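Side-chain contacts in mannitol dehydrogenase (PDB 1LJ8), which binds NAD and, as a mannitol 2-dehydrogenase, probably interconverts D-mannitol and D-fructose: residues His38-Ala43 with Val256-Phe261; Gln42-Asp47 with Leu85-Asp90; Cys170-Gln175 with Pro182-Met187; Gln175-Gly180 with Ala212-Trp217. One frame throughout, in Å; residues are numbered along the deposited sequence.

Contact 1: His38-Ala43 with Val256-Phe261; sequences HRAHQA and VVCEPF
Ala-40 and Arg-39 pack against Val-256 and Cys-258 inside the Rossmann domain, where helix 36-40 meets the edge strand 256-258 of the main sheet. The tight part is small and apolar. The CB methyl of Ala-40 sits between two strand side chains. Ala-40 CB lies 3.8 Å from Val-256 CG2 and 3.9 Å from Cys-258 CB. Val-256 points CG2 at this methyl because that branch is anti to its backbone N, while CG1 takes the position between N and the carbonyl carbon (chi1 64°).

Arg-39 covers the other flank of Val-256. The arginine and the valine lie alongside with reversed headings. CB of Val-256 stands over one face of the guanidinium, near its rim, and comes within 3.6 Å of Arg-39 NH2. The polar edge of the group is used by backbone carbonyls. NH1 bonds to the O of Trp-254 and NE to the O of Gly-35, which should hold the plane in place against the valine.

Beyond Cys-258 the packing becomes loose. The chain leaves the strand and diverges from the helix, and Pro-260 and Phe-261 are partly exposed. The site is close to the cofactor. Gly-36 and Phe-37, which bind NAD, start the same helix, and Ala-40 also touches the NAD-binding Thr-233. On the helical side Gln-42 ties two histidines together. His-38 ND1 donates to Gln-42 OE1 (2.9 Å) from above the carbonyl plane, and Gln-42 NE2 donates to His-41 ND1 at 3.0 Å.

Contact 2: Gln42-Asp47 with Leu85-Asp90; sequences QAYYTD and LYELGD
Helix 42-50 packs over strand 83-87 through Tyr-44, which touches Leu-85 and reaches toward Glu-87. The closest approach is apolar. CD1 of Leu-85 lies 3.7 Å from CD1 of the Tyr-44 ring and 4.1 Å from Tyr-44 CB. The tyrosine can extend toward the strand because its CG is anti to the backbone N (chi1 167°).

The strand belongs to the large sheet of the Rossmann domain. It runs antiparallel to strand 96-107 on one flank and parallel to strand 256-258 on the other. Leu-85 and Glu-87 are two apart in the strand, so both start toward the helix, and Tyr-86 between them does not.

At the far end of the ring the contact is polar and indirect. Tyr-44 OH is 4.2 Å from Glu-87 OE2, and the ring and carboxylate planes are 48° apart. A water lies 2.7 Å from Tyr-44 OH and is hydrogen-bonded to it. It also lies very near Glu-87 OE2, too close for the details of that bond to be certain. Arg-231, outside both segments, contacts both side chains, with a salt bridge to Glu-87 OE2 and a cation-pi contact to the Tyr-44 ring. The other carboxylate oxygen, OE1, accepts from the backbone N of Glu-95. In the same turn of helix, Gln-42 O accepts from both Thr-46 N and Thr-46 OG1, from opposite faces of its carbonyl plane.

Contact 3: Cys170-Gln175 with Pro182-Met187; sequences CAALTQ and PAFTVM
Phe-184 holds CG between its backbone N and carbonyl carbon (chi1 40°), and Leu-173 holds CG anti to its carbonyl carbon (chi1 -71°). These torsions bring the phenyl ring and the isobutyl group together, although neither CB is aimed at the other segment. The contact lies in a beta-alpha-beta crossover of the Rossmann domain. Helix 165-178 lies on the path from strand 126-129 to its parallel neighbour 185-188, an outermost strand of the sheet. Phe-184 stands just before that last strand.

Leu-173 makes most of the contact. Leu-173 CD2 lies over one face of the Phe-184 ring, 3.8 Å from the ring centroid and 18° off the ring normal, a CH-pi contact. The methyl is displaced toward the rim, and Leu-173 CG is 3.7 Å from Phe-184 CZ. Ala-172, the preceding residue on the helix, approaches the same ring from the edge.

Apolar neighbours extend the packing. Phe-184 rests on Val-127 of the neighbouring strand, Ala-172 on Leu-119 of helix 112-119, and Leu-173 on Ile-218 of helix 212-221. The Arg-176 side chain also packs beside the ring. CD2 of Leu-173 is shared, since it also touches the CB of Ala-183 at 4.2 Å.

Contact 4: Gln175-Gly180 with Ala212-Trp217; sequences QRRAAG and AELHDW
Helix 165-178 reaches its C-terminal end beside helix 212-221, with the CA atoms of Arg-177 and Trp-217 9.4 Å apart and Gly-180 (phi 72°) closing the first helix in a Schellman motif. Arg-177 spans the gap and carries nearly the whole contact. The arginine chain and the indole of Trp-217 lie side by side, pointing opposite ways. Arg-177 CD makes a CH-pi contact, 3.4 Å from the centroid of the six-membered ring of Trp-217. A bend at chi3 (63°) then lays the guanidinium on the five-membered ring. The planes are 14° apart, and Arg-177 CZ is 3.7 Å from the centroid of the five-membered ring of Trp-217, a cation-pi stack.

The far edge of the guanidinium is gripped by Glu-213, one turn before Trp-217. The salt bridge is end-on and bidentate. Arg-177 NH1 donates to Glu-213 OE1 at 2.8 Å, almost straight, and OE1 accepts on its syn lone pair. Arg-177 NH2 donates to Glu-213 OE2 at 3.0 Å, less straight and tilted out of the plane. Stacking and salt bridge together should fix the rotation of the group. Both helix segments are on the outer side of the Rossmann domain, and Glu-213 is exposed. Deeper between the helices, Leu-214 meets Cys-170 and Thr-174. Trp-217 also reaches Leu-173 and stacks with His-221, while Arg-176 turns to the loop leading into strand 185-188.

Overall arrangement
All four contacts belong to the Rossmann domain and form two groups. Contacts 1 and 2 have centres about 4 Å apart, share Gln-42 and Ala-43, and reach the adjacent strands 256-258 and 83-87. Contacts 3 and 4 have centres about 8 Å apart and share Gln-175 and helix 165-178. The centres of contacts 1 and 3 are about 27 Å apart. Strands 256-258 and 185-188 are the two outermost strands of one sheet, so contacts 1 and 3 lie at its two edges. Along the chain, contacts 1 and 2 start from the same stretch, and contacts 3 and 4, with alternating segments, fall between the two segments of contact 1. Contact 1 borders the NAD site, whereas contact 4 lies farther out.

Contact 1: His38-Ala43 with Val256-Phe261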
loop_
_atom_site.group_PDB
_atom_site.type_symbol
_atom_site.label_atom_id
_atom_site.label_comp_id
_atom_site.label_asym_id
_atom_site.label_seq_id
_atom_site.Cartn_x
_atom_site.Cartn_y
_atom_site.Cartn_z
ATOM N N HIS A 38 -6.331 5.216 0.016
ATOM C CA HIS A 38 -6.388 6.655 0.257
ATOM C C HIS A 38 -7.773 7.060 0.735
ATOM O O HIS A 38 -7.933 7.853 1.664
ATOM C CB HIS A 38 -6.110 7.447 -1.049
ATOM C CG HIS A 38 -6.464 8.895 -0.929
ATOM N ND1 HIS A 38 -5.741 9.761 -0.130
ATOM C CD2 HIS A 38 -7.504 9.609 -1.430
ATOM C CE1 HIS A 38 -6.331 10.948 -0.143
ATOM N NE2 HIS A 38 -7.402 10.882 -0.920
ATOM N N ARG A 39 -8.788 6.504 0.086
ATOM C CA ARG A 39 -10.154 6.864 0.412
ATOM C C ARG A 39 -10.624 6.358 1.769
ATOM O O ARG A 39 -11.419 7.037 2.446
ATOM C CB ARG A 39 -11.105 6.324 -0.695
ATOM C CG ARG A 39 -10.752 6.961 -2.080
ATOM C CD ARG A 39 -11.907 6.700 -3.056
ATOM N NE ARG A 39 -12.030 5.257 -3.315
ATOM C CZ ARG A 39 -13.177 4.657 -3.655
ATOM N NH1 ARG A 39 -14.293 5.387 -3.776
ATOM N NH2 ARG A 39 -13.207 3.322 -3.858
ATOM N N ALA A 40 -10.163 5.175 2.152
ATOM C CA ALA A 40 -10.588 4.584 3.441
ATOM C C ALA A 40 -9.801 5.116 4.624
ATOM O O ALA A 40 -10.206 4.894 5.789
ATOM C CB ALA A 40 -10.390 3.048 3.388
ATOM N N HIS A 41 -8.708 5.809 4.340
ATOM C CA HIS A 41 -7.798 6.244 5.400
ATOM C C HIS A 41 -7.588 7.744 5.415
ATOM O O HIS A 41 -8.225 8.422 6.200
ATOM C CB HIS A 41 -6.476 5.450 5.226
ATOM C CG HIS A 41 -5.486 5.635 6.335
ATOM N ND1 HIS A 41 -4.498 6.590 6.285
ATOM C CD2 HIS A 41 -5.335 4.980 7.521
ATOM C CE1 HIS A 41 -3.770 6.523 7.396
ATOM N NE2 HIS A 41 -4.266 5.559 8.165
ATOM N N GLN A 42 -6.742 8.298 4.550
ATOM C CA GLN A 42 -6.568 9.757 4.604
ATOM C C GLN A 42 -7.839 10.548 4.306
ATOM O O GLN A 42 -8.129 11.550 4.991
ATOM C CB GLN A 42 -5.480 10.240 3.615
ATOM C CG GLN A 42 -4.094 9.573 3.818
ATOM C CD GLN A 42 -3.921 8.392 2.879
ATOM O OE1 GLN A 42 -3.858 8.571 1.654
ATOM N NE2 GLN A 42 -3.864 7.176 3.437
ATOM N N ALA A 43 -8.605 10.155 3.280
ATOM C CA ALA A 43 -9.828 10.926 2.991
ATOM C C ALA A 43 -10.850 10.731 4.140
ATOM O O ALA A 43 -11.633 11.640 4.467
ATOM C CB ALA A 43 -10.448 10.477 1.645
ATOM N N VAL A 256 -15.835 2.385 -1.280
ATOM C CA VAL A 256 -14.583 1.808 -0.748
ATOM C C VAL A 256 -15.019 0.929 0.436
ATOM O O VAL A 256 -15.878 1.335 1.226
ATOM C CB VAL A 256 -13.550 2.863 -0.286
ATOM C CG1 VAL A 256 -14.071 3.720 0.916
ATOM C CG2 VAL A 256 -12.218 2.123 0.131
ATOM N N VAL A 257 -14.499 -0.297 0.498
ATOM C CA VAL A 257 -14.846 -1.186 1.614
ATOM C C VAL A 257 -13.591 -1.318 2.484
ATOM O O VAL A 257 -12.459 -1.292 1.961
ATOM C CB VAL A 257 -15.295 -2.609 1.124
ATOM C CG1 VAL A 257 -16.680 -2.502 0.447
ATOM C CG2 VAL A 257 -14.288 -3.205 0.172
ATOM N N CYS A 258 -13.778 -1.481 3.795
ATOM C CA CYS A 258 -12.605 -1.543 4.686
ATOM C C CYS A 258 -13.041 -2.079 6.032
ATOM O O CYS A 258 -14.242 -2.128 6.332
ATOM C CB CYS A 258 -12.026 -0.120 4.889
ATOM S SG CYS A 258 -13.237 1.141 5.482
ATOM N N GLU A 259 -12.068 -2.536 6.825
ATOM C CA GLU A 259 -12.364 -3.038 8.161
ATOM C C GLU A 259 -12.647 -1.874 9.102
ATOM O O GLU A 259 -12.318 -0.747 8.820
ATOM C CB GLU A 259 -11.165 -3.818 8.716
ATOM C CG GLU A 259 -9.941 -2.949 8.809
ATOM C CD GLU A 259 -8.738 -3.600 9.496
ATOM O OE1 GLU A 259 -7.624 -3.123 9.221
ATOM O OE2 GLU A 259 -8.881 -4.541 10.326
ATOM N N PRO A 260 -13.252 -2.159 10.257
ATOM C CA PRO A 260 -13.562 -1.115 11.247
ATOM C C PRO A 260 -12.290 -0.505 11.829
ATOM O O PRO A 260 -12.219 0.702 12.066
ATOM C CB PRO A 260 -14.355 -1.868 12.354
ATOM C CG PRO A 260 -14.818 -3.123 11.704
ATOM C CD PRO A 260 -13.851 -3.457 10.596
ATOM N N PHE A 261 -11.288 -1.332 12.090
ATOM C CA PHE A 261 -10.027 -0.838 12.654
ATOM C C PHE A 261 -9.344 0.165 11.687
ATOM O O PHE A 261 -9.352 -0.040 10.475
ATOM C CB PHE A 261 -9.033 -1.975 12.880
ATOM C CG PHE A 261 -7.713 -1.506 13.455
ATOM C CD1 PHE A 261 -7.603 -1.194 14.807
ATOM C CD2 PHE A 261 -6.602 -1.332 12.630
ATOM C CE1 PHE A 261 -6.388 -0.710 15.338
ATOM C CE2 PHE A 261 -5.380 -0.838 13.155
ATOM C CZ PHE A 261 -5.275 -0.534 14.491
#

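Contact 2: Gln42-Asp47 with Leu85-Asp90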
loop_
_atom_site.group_PDB
_atom_site.type_symbol
_atom_site.label_atom_id
_atom_site.label_comp_id
_atom_site.label_asym_id
_atom_site.label_seq_id
_atom_site.Cartn_x
_atom_site.Cartn_y
_atom_site.Cartn_z
ATOM N N GLN A 42 -6.742 8.298 4.550
ATOM C CA GLN A 42 -6.568 9.757 4.604
ATOM C C GLN A 42 -7.839 10.548 4.306
ATOM O O GLN A 42 -8.129 11.550 4.991
ATOM C CB GLN A 42 -5.480 10.240 3.615
ATOM C CG GLN A 42 -4.094 9.573 3.818
ATOM C CD GLN A 42 -3.921 8.392 2.879
ATOM O OE1 GLN A 42 -3.858 8.571 1.654
ATOM N NE2 GLN A 42 -3.864 7.176 3.437
ATOM N N ALA A 43 -8.605 10.155 3.280
ATOM C CA ALA A 43 -9.828 10.926 2.991
ATOM C C ALA A 43 -10.850 10.731 4.140
ATOM O O ALA A 43 -11.633 11.640 4.467
ATOM C CB ALA A 43 -10.448 10.477 1.645
ATOM N N TYR A 44 -10.833 9.538 4.727
ATOM C CA TYR A 44 -11.716 9.227 5.859
ATOM C C TYR A 44 -11.422 10.190 7.051
ATOM O O TYR A 44 -12.326 10.830 7.592
ATOM C CB TYR A 44 -11.455 7.782 6.281
ATOM C CG TYR A 44 -12.043 7.389 7.623
ATOM C CD1 TYR A 44 -13.413 7.163 7.770
ATOM C CD2 TYR A 44 -11.222 7.279 8.738
ATOM C CE1 TYR A 44 -13.953 6.830 9.038
ATOM C CE2 TYR A 44 -11.749 6.946 10.003
ATOM C CZ TYR A 44 -13.119 6.728 10.124
ATOM O OH TYR A 44 -13.641 6.386 11.361
ATOM N N TYR A 45 -10.158 10.286 7.475
ATOM C CA TYR A 45 -9.845 11.174 8.611
ATOM C C TYR A 45 -10.092 12.639 8.279
ATOM O O TYR A 45 -10.526 13.406 9.116
ATOM C CB TYR A 45 -8.390 11.011 9.037
ATOM C CG TYR A 45 -8.098 9.762 9.851
ATOM C CD1 TYR A 45 -7.338 8.718 9.318
ATOM C CD2 TYR A 45 -8.495 9.680 11.198
ATOM C CE1 TYR A 45 -6.968 7.620 10.089
ATOM C CE2 TYR A 45 -8.113 8.608 11.986
ATOM C CZ TYR A 45 -7.348 7.574 11.424
ATOM O OH TYR A 45 -6.950 6.502 12.188
ATOM N N THR A 46 -9.807 13.042 7.047
ATOM C CA THR A 46 -10.017 14.426 6.683
ATOM C C THR A 46 -11.518 14.770 6.694
ATOM O O THR A 46 -11.913 15.835 7.149
ATOM C CB THR A 46 -9.378 14.706 5.312
ATOM O OG1 THR A 46 -7.985 14.337 5.382
ATOM C CG2 THR A 46 -9.517 16.190 4.985
ATOM N N ASP A 47 -12.348 13.835 6.253
ATOM C CA ASP A 47 -13.799 14.023 6.231
ATOM C C ASP A 47 -14.263 14.071 7.700
ATOM O O ASP A 47 -15.114 14.915 8.058
ATOM C CB ASP A 47 -14.461 12.832 5.480
ATOM C CG ASP A 47 -15.984 12.823 5.587
ATOM O OD1 ASP A 47 -16.628 13.480 4.737
ATOM O OD2 ASP A 47 -16.542 12.154 6.505
ATOM N N LEU A 85 -18.133 4.958 2.137
ATOM C CA LEU A 85 -17.159 4.200 2.913
ATOM C C LEU A 85 -18.041 3.133 3.590
ATOM O O LEU A 85 -18.945 3.463 4.369
ATOM C CB LEU A 85 -16.480 5.082 3.931
ATOM C CG LEU A 85 -15.409 4.263 4.692
ATOM C CD1 LEU A 85 -14.128 5.047 4.826
ATOM C CD2 LEU A 85 -15.967 3.918 6.031
ATOM N N TYR A 86 -17.786 1.867 3.295
ATOM C CA TYR A 86 -18.621 0.766 3.793
ATOM C C TYR A 86 -17.741 -0.124 4.661
ATOM O O TYR A 86 -16.965 -0.941 4.138
ATOM C CB TYR A 86 -19.151 0.022 2.568
ATOM C CG TYR A 86 -20.138 -1.122 2.793
ATOM C CD1 TYR A 86 -20.854 -1.233 3.978
ATOM C CD2 TYR A 86 -20.380 -2.052 1.781
ATOM C CE1 TYR A 86 -21.835 -2.288 4.158
ATOM C CE2 TYR A 86 -21.344 -3.082 1.944
ATOM C CZ TYR A 86 -22.056 -3.174 3.133
ATOM O OH TYR A 86 -23.028 -4.153 3.277
ATOM N N GLU A 87 -17.877 0.029 5.980
ATOM C CA GLU A 87 -17.078 -0.757 6.927
ATOM C C GLU A 87 -17.670 -2.147 7.080
ATOM O O GLU A 87 -18.872 -2.294 7.196
ATOM C CB GLU A 87 -17.019 -0.058 8.308
ATOM C CG GLU A 87 -16.277 1.306 8.304
ATOM C CD GLU A 87 -16.282 1.980 9.664
ATOM O OE1 GLU A 87 -17.131 1.577 10.504
ATOM O OE2 GLU A 87 -15.463 2.924 9.876
ATOM N N LEU A 88 -16.826 -3.176 7.036
ATOM C CA LEU A 88 -17.305 -4.555 7.158
ATOM C C LEU A 88 -16.517 -5.265 8.260
ATOM O O LEU A 88 -15.300 -5.259 8.242
ATOM C CB LEU A 88 -17.118 -5.278 5.830
ATOM C CG LEU A 88 -17.868 -4.700 4.618
ATOM C CD1 LEU A 88 -17.251 -5.251 3.307
ATOM C CD2 LEU A 88 -19.332 -5.055 4.739
ATOM N N GLY A 89 -17.223 -5.836 9.236
ATOM C CA GLY A 89 -16.550 -6.533 10.333
ATOM C C GLY A 89 -17.510 -7.520 11.024
ATOM O O GLY A 89 -18.719 -7.418 10.830
ATOM N N ASP A 90 -16.973 -8.454 11.820
ATOM C CA ASP A 90 -17.778 -9.465 12.523
ATOM C C ASP A 90 -18.185 -9.057 13.927
ATOM O O ASP A 90 -19.329 -9.247 14.333
ATOM C CB ASP A 90 -17.004 -10.773 12.688
ATOM C CG ASP A 90 -16.552 -11.358 11.401
ATOM O OD1 ASP A 90 -17.159 -11.086 10.338
ATOM O OD2 ASP A 90 -15.584 -12.142 11.461
HETATM O O HOH W 1 -15.931 4.925 11.320
#

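Contact 3: Cys170-Gln175 with Pro182-Met187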
loop_
_atom_site.group_PDB
_atom_site.type_symbol
_atom_site.label_atom_id
_atom_site.label_comp_id
_atom_site.label_asym_id
_atom_site.label_seq_id
_atom_site.Cartn_x
_atom_site.Cartn_y
_atom_site.Cartn_z
ATOM N N CYS A 170 8.796 17.649 -9.163
ATOM C CA CYS A 170 9.877 18.616 -9.454
ATOM C C CYS A 170 9.386 19.756 -10.286
ATOM O O CYS A 170 9.754 20.902 -10.041
ATOM C CB CYS A 170 11.045 17.947 -10.179
ATOM S SG CYS A 170 12.074 16.988 -9.044
ATOM N N ALA A 171 8.555 19.465 -11.293
ATOM C CA ALA A 171 8.079 20.581 -12.110
ATOM C C ALA A 171 7.205 21.527 -11.276
ATOM O O ALA A 171 7.233 22.755 -11.468
ATOM C CB ALA A 171 7.293 20.062 -13.360
ATOM N N ALA A 172 6.399 20.990 -10.352
ATOM C CA ALA A 172 5.556 21.838 -9.535
ATOM C C ALA A 172 6.398 22.693 -8.584
ATOM O O ALA A 172 6.086 23.870 -8.381
ATOM C CB ALA A 172 4.553 20.998 -8.684
ATOM N N LEU A 173 7.431 22.091 -7.994
ATOM C CA LEU A 173 8.243 22.853 -7.038
ATOM C C LEU A 173 8.986 23.970 -7.756
ATOM O O LEU A 173 9.095 25.063 -7.228
ATOM C CB LEU A 173 9.209 21.930 -6.302
ATOM C CG LEU A 173 8.475 20.993 -5.288
ATOM C CD1 LEU A 173 9.452 19.939 -4.776
ATOM C CD2 LEU A 173 7.939 21.791 -4.089
ATOM N N THR A 174 9.472 23.692 -8.957
ATOM C CA THR A 174 10.167 24.726 -9.734
ATOM C C THR A 174 9.234 25.912 -10.011
ATOM O O THR A 174 9.612 27.088 -9.824
ATOM C CB THR A 174 10.678 24.127 -11.042
ATOM O OG1 THR A 174 11.656 23.124 -10.730
ATOM C CG2 THR A 174 11.303 25.218 -11.938
ATOM N N GLN A 175 8.006 25.608 -10.432
ATOM C CA GLN A 175 6.997 26.643 -10.709
ATOM C C GLN A 175 6.646 27.428 -9.435
ATOM O O GLN A 175 6.521 28.675 -9.480
ATOM C CB GLN A 175 5.740 25.988 -11.308
ATOM C CG GLN A 175 4.679 26.980 -11.827
ATOM C CD GLN A 175 3.655 26.300 -12.715
ATOM O OE1 GLN A 175 4.014 25.691 -13.728
ATOM N NE2 GLN A 175 2.373 26.409 -12.359
ATOM N N PRO A 182 5.732 29.032 -1.301
ATOM C CA PRO A 182 6.487 28.051 -0.500
ATOM C C PRO A 182 6.241 26.606 -0.914
ATOM O O PRO A 182 5.212 26.278 -1.513
ATOM C CB PRO A 182 6.034 28.298 0.935
ATOM C CG PRO A 182 4.781 29.027 0.833
ATOM C CD PRO A 182 4.768 29.780 -0.489
ATOM N N ALA A 183 7.193 25.759 -0.572
ATOM C CA ALA A 183 7.106 24.335 -0.871
ATOM C C ALA A 183 5.918 23.695 -0.151
ATOM O O ALA A 183 5.375 24.246 0.813
ATOM C CB ALA A 183 8.389 23.636 -0.393
ATOM N N PHE A 184 5.509 22.533 -0.645
ATOM C CA PHE A 184 4.485 21.729 0.042
ATOM C C PHE A 184 5.250 20.582 0.758
ATOM O O PHE A 184 6.432 20.388 0.530
ATOM C CB PHE A 184 3.490 21.121 -0.957
ATOM C CG PHE A 184 4.120 20.612 -2.236
ATOM C CD1 PHE A 184 4.963 19.492 -2.239
ATOM C CD2 PHE A 184 3.798 21.230 -3.453
ATOM C CE1 PHE A 184 5.474 18.978 -3.427
ATOM C CE2 PHE A 184 4.307 20.731 -4.651
ATOM C CZ PHE A 184 5.138 19.606 -4.634
ATOM N N THR A 185 4.588 19.876 1.671
ATOM C CA THR A 185 5.157 18.705 2.327
ATOM C C THR A 185 4.793 17.536 1.397
ATOM O O THR A 185 3.727 17.555 0.750
ATOM C CB THR A 185 4.442 18.443 3.690
ATOM O OG1 THR A 185 4.690 19.535 4.581
ATOM C CG2 THR A 185 4.921 17.140 4.329
ATOM N N VAL A 186 5.665 16.550 1.288
ATOM C CA VAL A 186 5.356 15.336 0.515
ATOM C C VAL A 186 5.136 14.258 1.585
ATOM O O VAL A 186 6.041 13.916 2.365
ATOM C CB VAL A 186 6.465 14.908 -0.432
ATOM C CG1 VAL A 186 5.962 13.690 -1.276
ATOM C CG2 VAL A 186 6.753 16.039 -1.423
HETATM N N MSE A 187 3.909 13.744 1.601
HETATM C CA MSE A 187 3.456 12.804 2.628
HETATM C C MSE A 187 3.168 11.412 2.098
HETATM O O MSE A 187 2.075 11.154 1.606
HETATM C CB MSE A 187 2.189 13.433 3.282
HETATM C CG MSE A 187 1.741 12.758 4.578
HETATM SE SE MSE A 187 0.100 13.527 5.302
HETATM C CE MSE A 187 -1.248 12.811 4.062
#

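Contact 4: Gln175-Gly180 with Ala212-Trp217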
loop_
_atom_site.group_PDB
_atom_site.type_symbol
_atom_site.label_atom_id
_atom_site.label_comp_id
_atom_site.label_asym_id
_atom_site.label_seq_id
_atom_site.Cartn_x
_atom_site.Cartn_y
_atom_site.Cartn_z
ATOM N N GLN A 175 8.006 25.608 -10.432
ATOM C CA GLN A 175 6.997 26.643 -10.709
ATOM C C GLN A 175 6.646 27.428 -9.435
ATOM O O GLN A 175 6.521 28.675 -9.480
ATOM C CB GLN A 175 5.740 25.988 -11.308
ATOM C CG GLN A 175 4.679 26.980 -11.827
ATOM C CD GLN A 175 3.655 26.300 -12.715
ATOM O OE1 GLN A 175 4.014 25.691 -13.728
ATOM N NE2 GLN A 175 2.373 26.409 -12.359
ATOM N N ARG A 176 6.465 26.732 -8.303
ATOM C CA ARG A 176 6.177 27.435 -7.054
ATOM C C ARG A 176 7.314 28.410 -6.713
ATOM O O ARG A 176 7.057 29.579 -6.363
ATOM C CB ARG A 176 5.966 26.464 -5.854
ATOM C CG ARG A 176 4.694 25.605 -6.004
ATOM C CD ARG A 176 4.636 24.493 -4.930
ATOM N NE ARG A 176 4.104 24.965 -3.644
ATOM C CZ ARG A 176 2.837 24.863 -3.259
ATOM N NH1 ARG A 176 1.927 24.286 -4.039
ATOM N NH2 ARG A 176 2.456 25.391 -2.109
ATOM N N ARG A 177 8.549 27.935 -6.822
ATOM C CA ARG A 177 9.715 28.784 -6.526
ATOM C C ARG A 177 9.746 30.055 -7.376
ATOM O O ARG A 177 10.030 31.148 -6.873
ATOM C CB ARG A 177 11.003 28.034 -6.777
ATOM C CG ARG A 177 11.209 26.866 -5.899
ATOM C CD ARG A 177 12.577 26.305 -6.197
ATOM N NE ARG A 177 13.639 27.270 -5.886
ATOM C CZ ARG A 177 14.903 27.119 -6.261
ATOM N NH1 ARG A 177 15.266 26.057 -6.988
ATOM N NH2 ARG A 177 15.827 27.991 -5.847
ATOM N N ALA A 178 9.435 29.895 -8.659
ATOM C CA ALA A 178 9.452 31.007 -9.576
ATOM C C ALA A 178 8.336 31.987 -9.247
ATOM O O ALA A 178 8.401 33.168 -9.623
ATOM C CB ALA A 178 9.326 30.494 -10.998
ATOM N N ALA A 179 7.323 31.533 -8.515
ATOM C CA ALA A 179 6.223 32.418 -8.156
ATOM C C ALA A 179 6.349 32.948 -6.727
ATOM O O ALA A 179 5.477 33.690 -6.245
ATOM C CB ALA A 179 4.901 31.679 -8.312
ATOM N N GLY A 180 7.426 32.573 -6.058
ATOM C CA GLY A 180 7.607 32.965 -4.677
ATOM C C GLY A 180 6.640 32.213 -3.760
ATOM O O GLY A 180 6.314 32.694 -2.670
ATOM N N ALA A 212 22.176 20.397 -9.091
ATOM C CA ALA A 212 22.423 20.463 -7.667
ATOM C C ALA A 212 21.559 21.538 -7.026
ATOM O O ALA A 212 21.078 21.375 -5.906
ATOM C CB ALA A 212 23.906 20.745 -7.405
ATOM N N GLU A 213 21.334 22.633 -7.752
ATOM C CA GLU A 213 20.561 23.719 -7.183
ATOM C C GLU A 213 19.118 23.310 -6.786
ATOM O O GLU A 213 18.665 23.630 -5.672
ATOM C CB GLU A 213 20.548 24.895 -8.150
ATOM C CG GLU A 213 20.251 26.227 -7.487
ATOM C CD GLU A 213 18.818 26.322 -7.004
ATOM O OE1 GLU A 213 17.907 25.829 -7.726
ATOM O OE2 GLU A 213 18.604 26.909 -5.909
ATOM N N LEU A 214 18.407 22.628 -7.680
ATOM C CA LEU A 214 17.034 22.197 -7.368
ATOM C C LEU A 214 17.105 21.190 -6.213
ATOM O O LEU A 214 16.318 21.282 -5.258
ATOM C CB LEU A 214 16.364 21.545 -8.572
ATOM C CG LEU A 214 14.953 21.016 -8.220
ATOM C CD1 LEU A 214 14.031 22.160 -7.818
ATOM C CD2 LEU A 214 14.389 20.255 -9.413
ATOM N N HIS A 215 18.079 20.280 -6.287
ATOM C CA HIS A 215 18.309 19.273 -5.242
ATOM C C HIS A 215 18.527 19.956 -3.888
ATOM O O HIS A 215 17.914 19.593 -2.852
ATOM C CB HIS A 215 19.549 18.411 -5.585
ATOM C CG HIS A 215 20.108 17.653 -4.418
ATOM N ND1 HIS A 215 20.863 18.255 -3.436
ATOM C CD2 HIS A 215 19.973 16.354 -4.047
ATOM C CE1 HIS A 215 21.168 17.361 -2.506
ATOM N NE2 HIS A 215 20.636 16.202 -2.854
ATOM N N ASP A 216 19.391 20.965 -3.884
ATOM C CA ASP A 216 19.691 21.638 -2.627
ATOM C C ASP A 216 18.497 22.390 -2.063
ATOM O O ASP A 216 18.263 22.397 -0.838
ATOM C CB ASP A 216 20.869 22.608 -2.821
ATOM C CG ASP A 216 22.199 21.889 -3.032
ATOM O OD1 ASP A 216 22.251 20.637 -3.111
ATOM O OD2 ASP A 216 23.225 22.589 -3.122
ATOM N N TRP A 217 17.735 23.014 -2.949
ATOM C CA TRP A 217 16.592 23.762 -2.503
ATOM C C TRP A 217 15.547 22.801 -1.916
ATOM O O TRP A 217 14.909 23.112 -0.896
ATOM C CB TRP A 217 15.950 24.535 -3.649
ATOM C CG TRP A 217 14.824 25.413 -3.189
ATOM C CD1 TRP A 217 14.899 26.705 -2.741
ATOM C CD2 TRP A 217 13.443 25.066 -3.175
ATOM N NE1 TRP A 217 13.643 27.182 -2.457
ATOM C CE2 TRP A 217 12.731 26.192 -2.716
ATOM C CE3 TRP A 217 12.734 23.903 -3.517
ATOM C CZ2 TRP A 217 11.325 26.194 -2.585
ATOM C CZ3 TRP A 217 11.336 23.915 -3.389
ATOM C CH2 TRP A 217 10.656 25.045 -2.929
#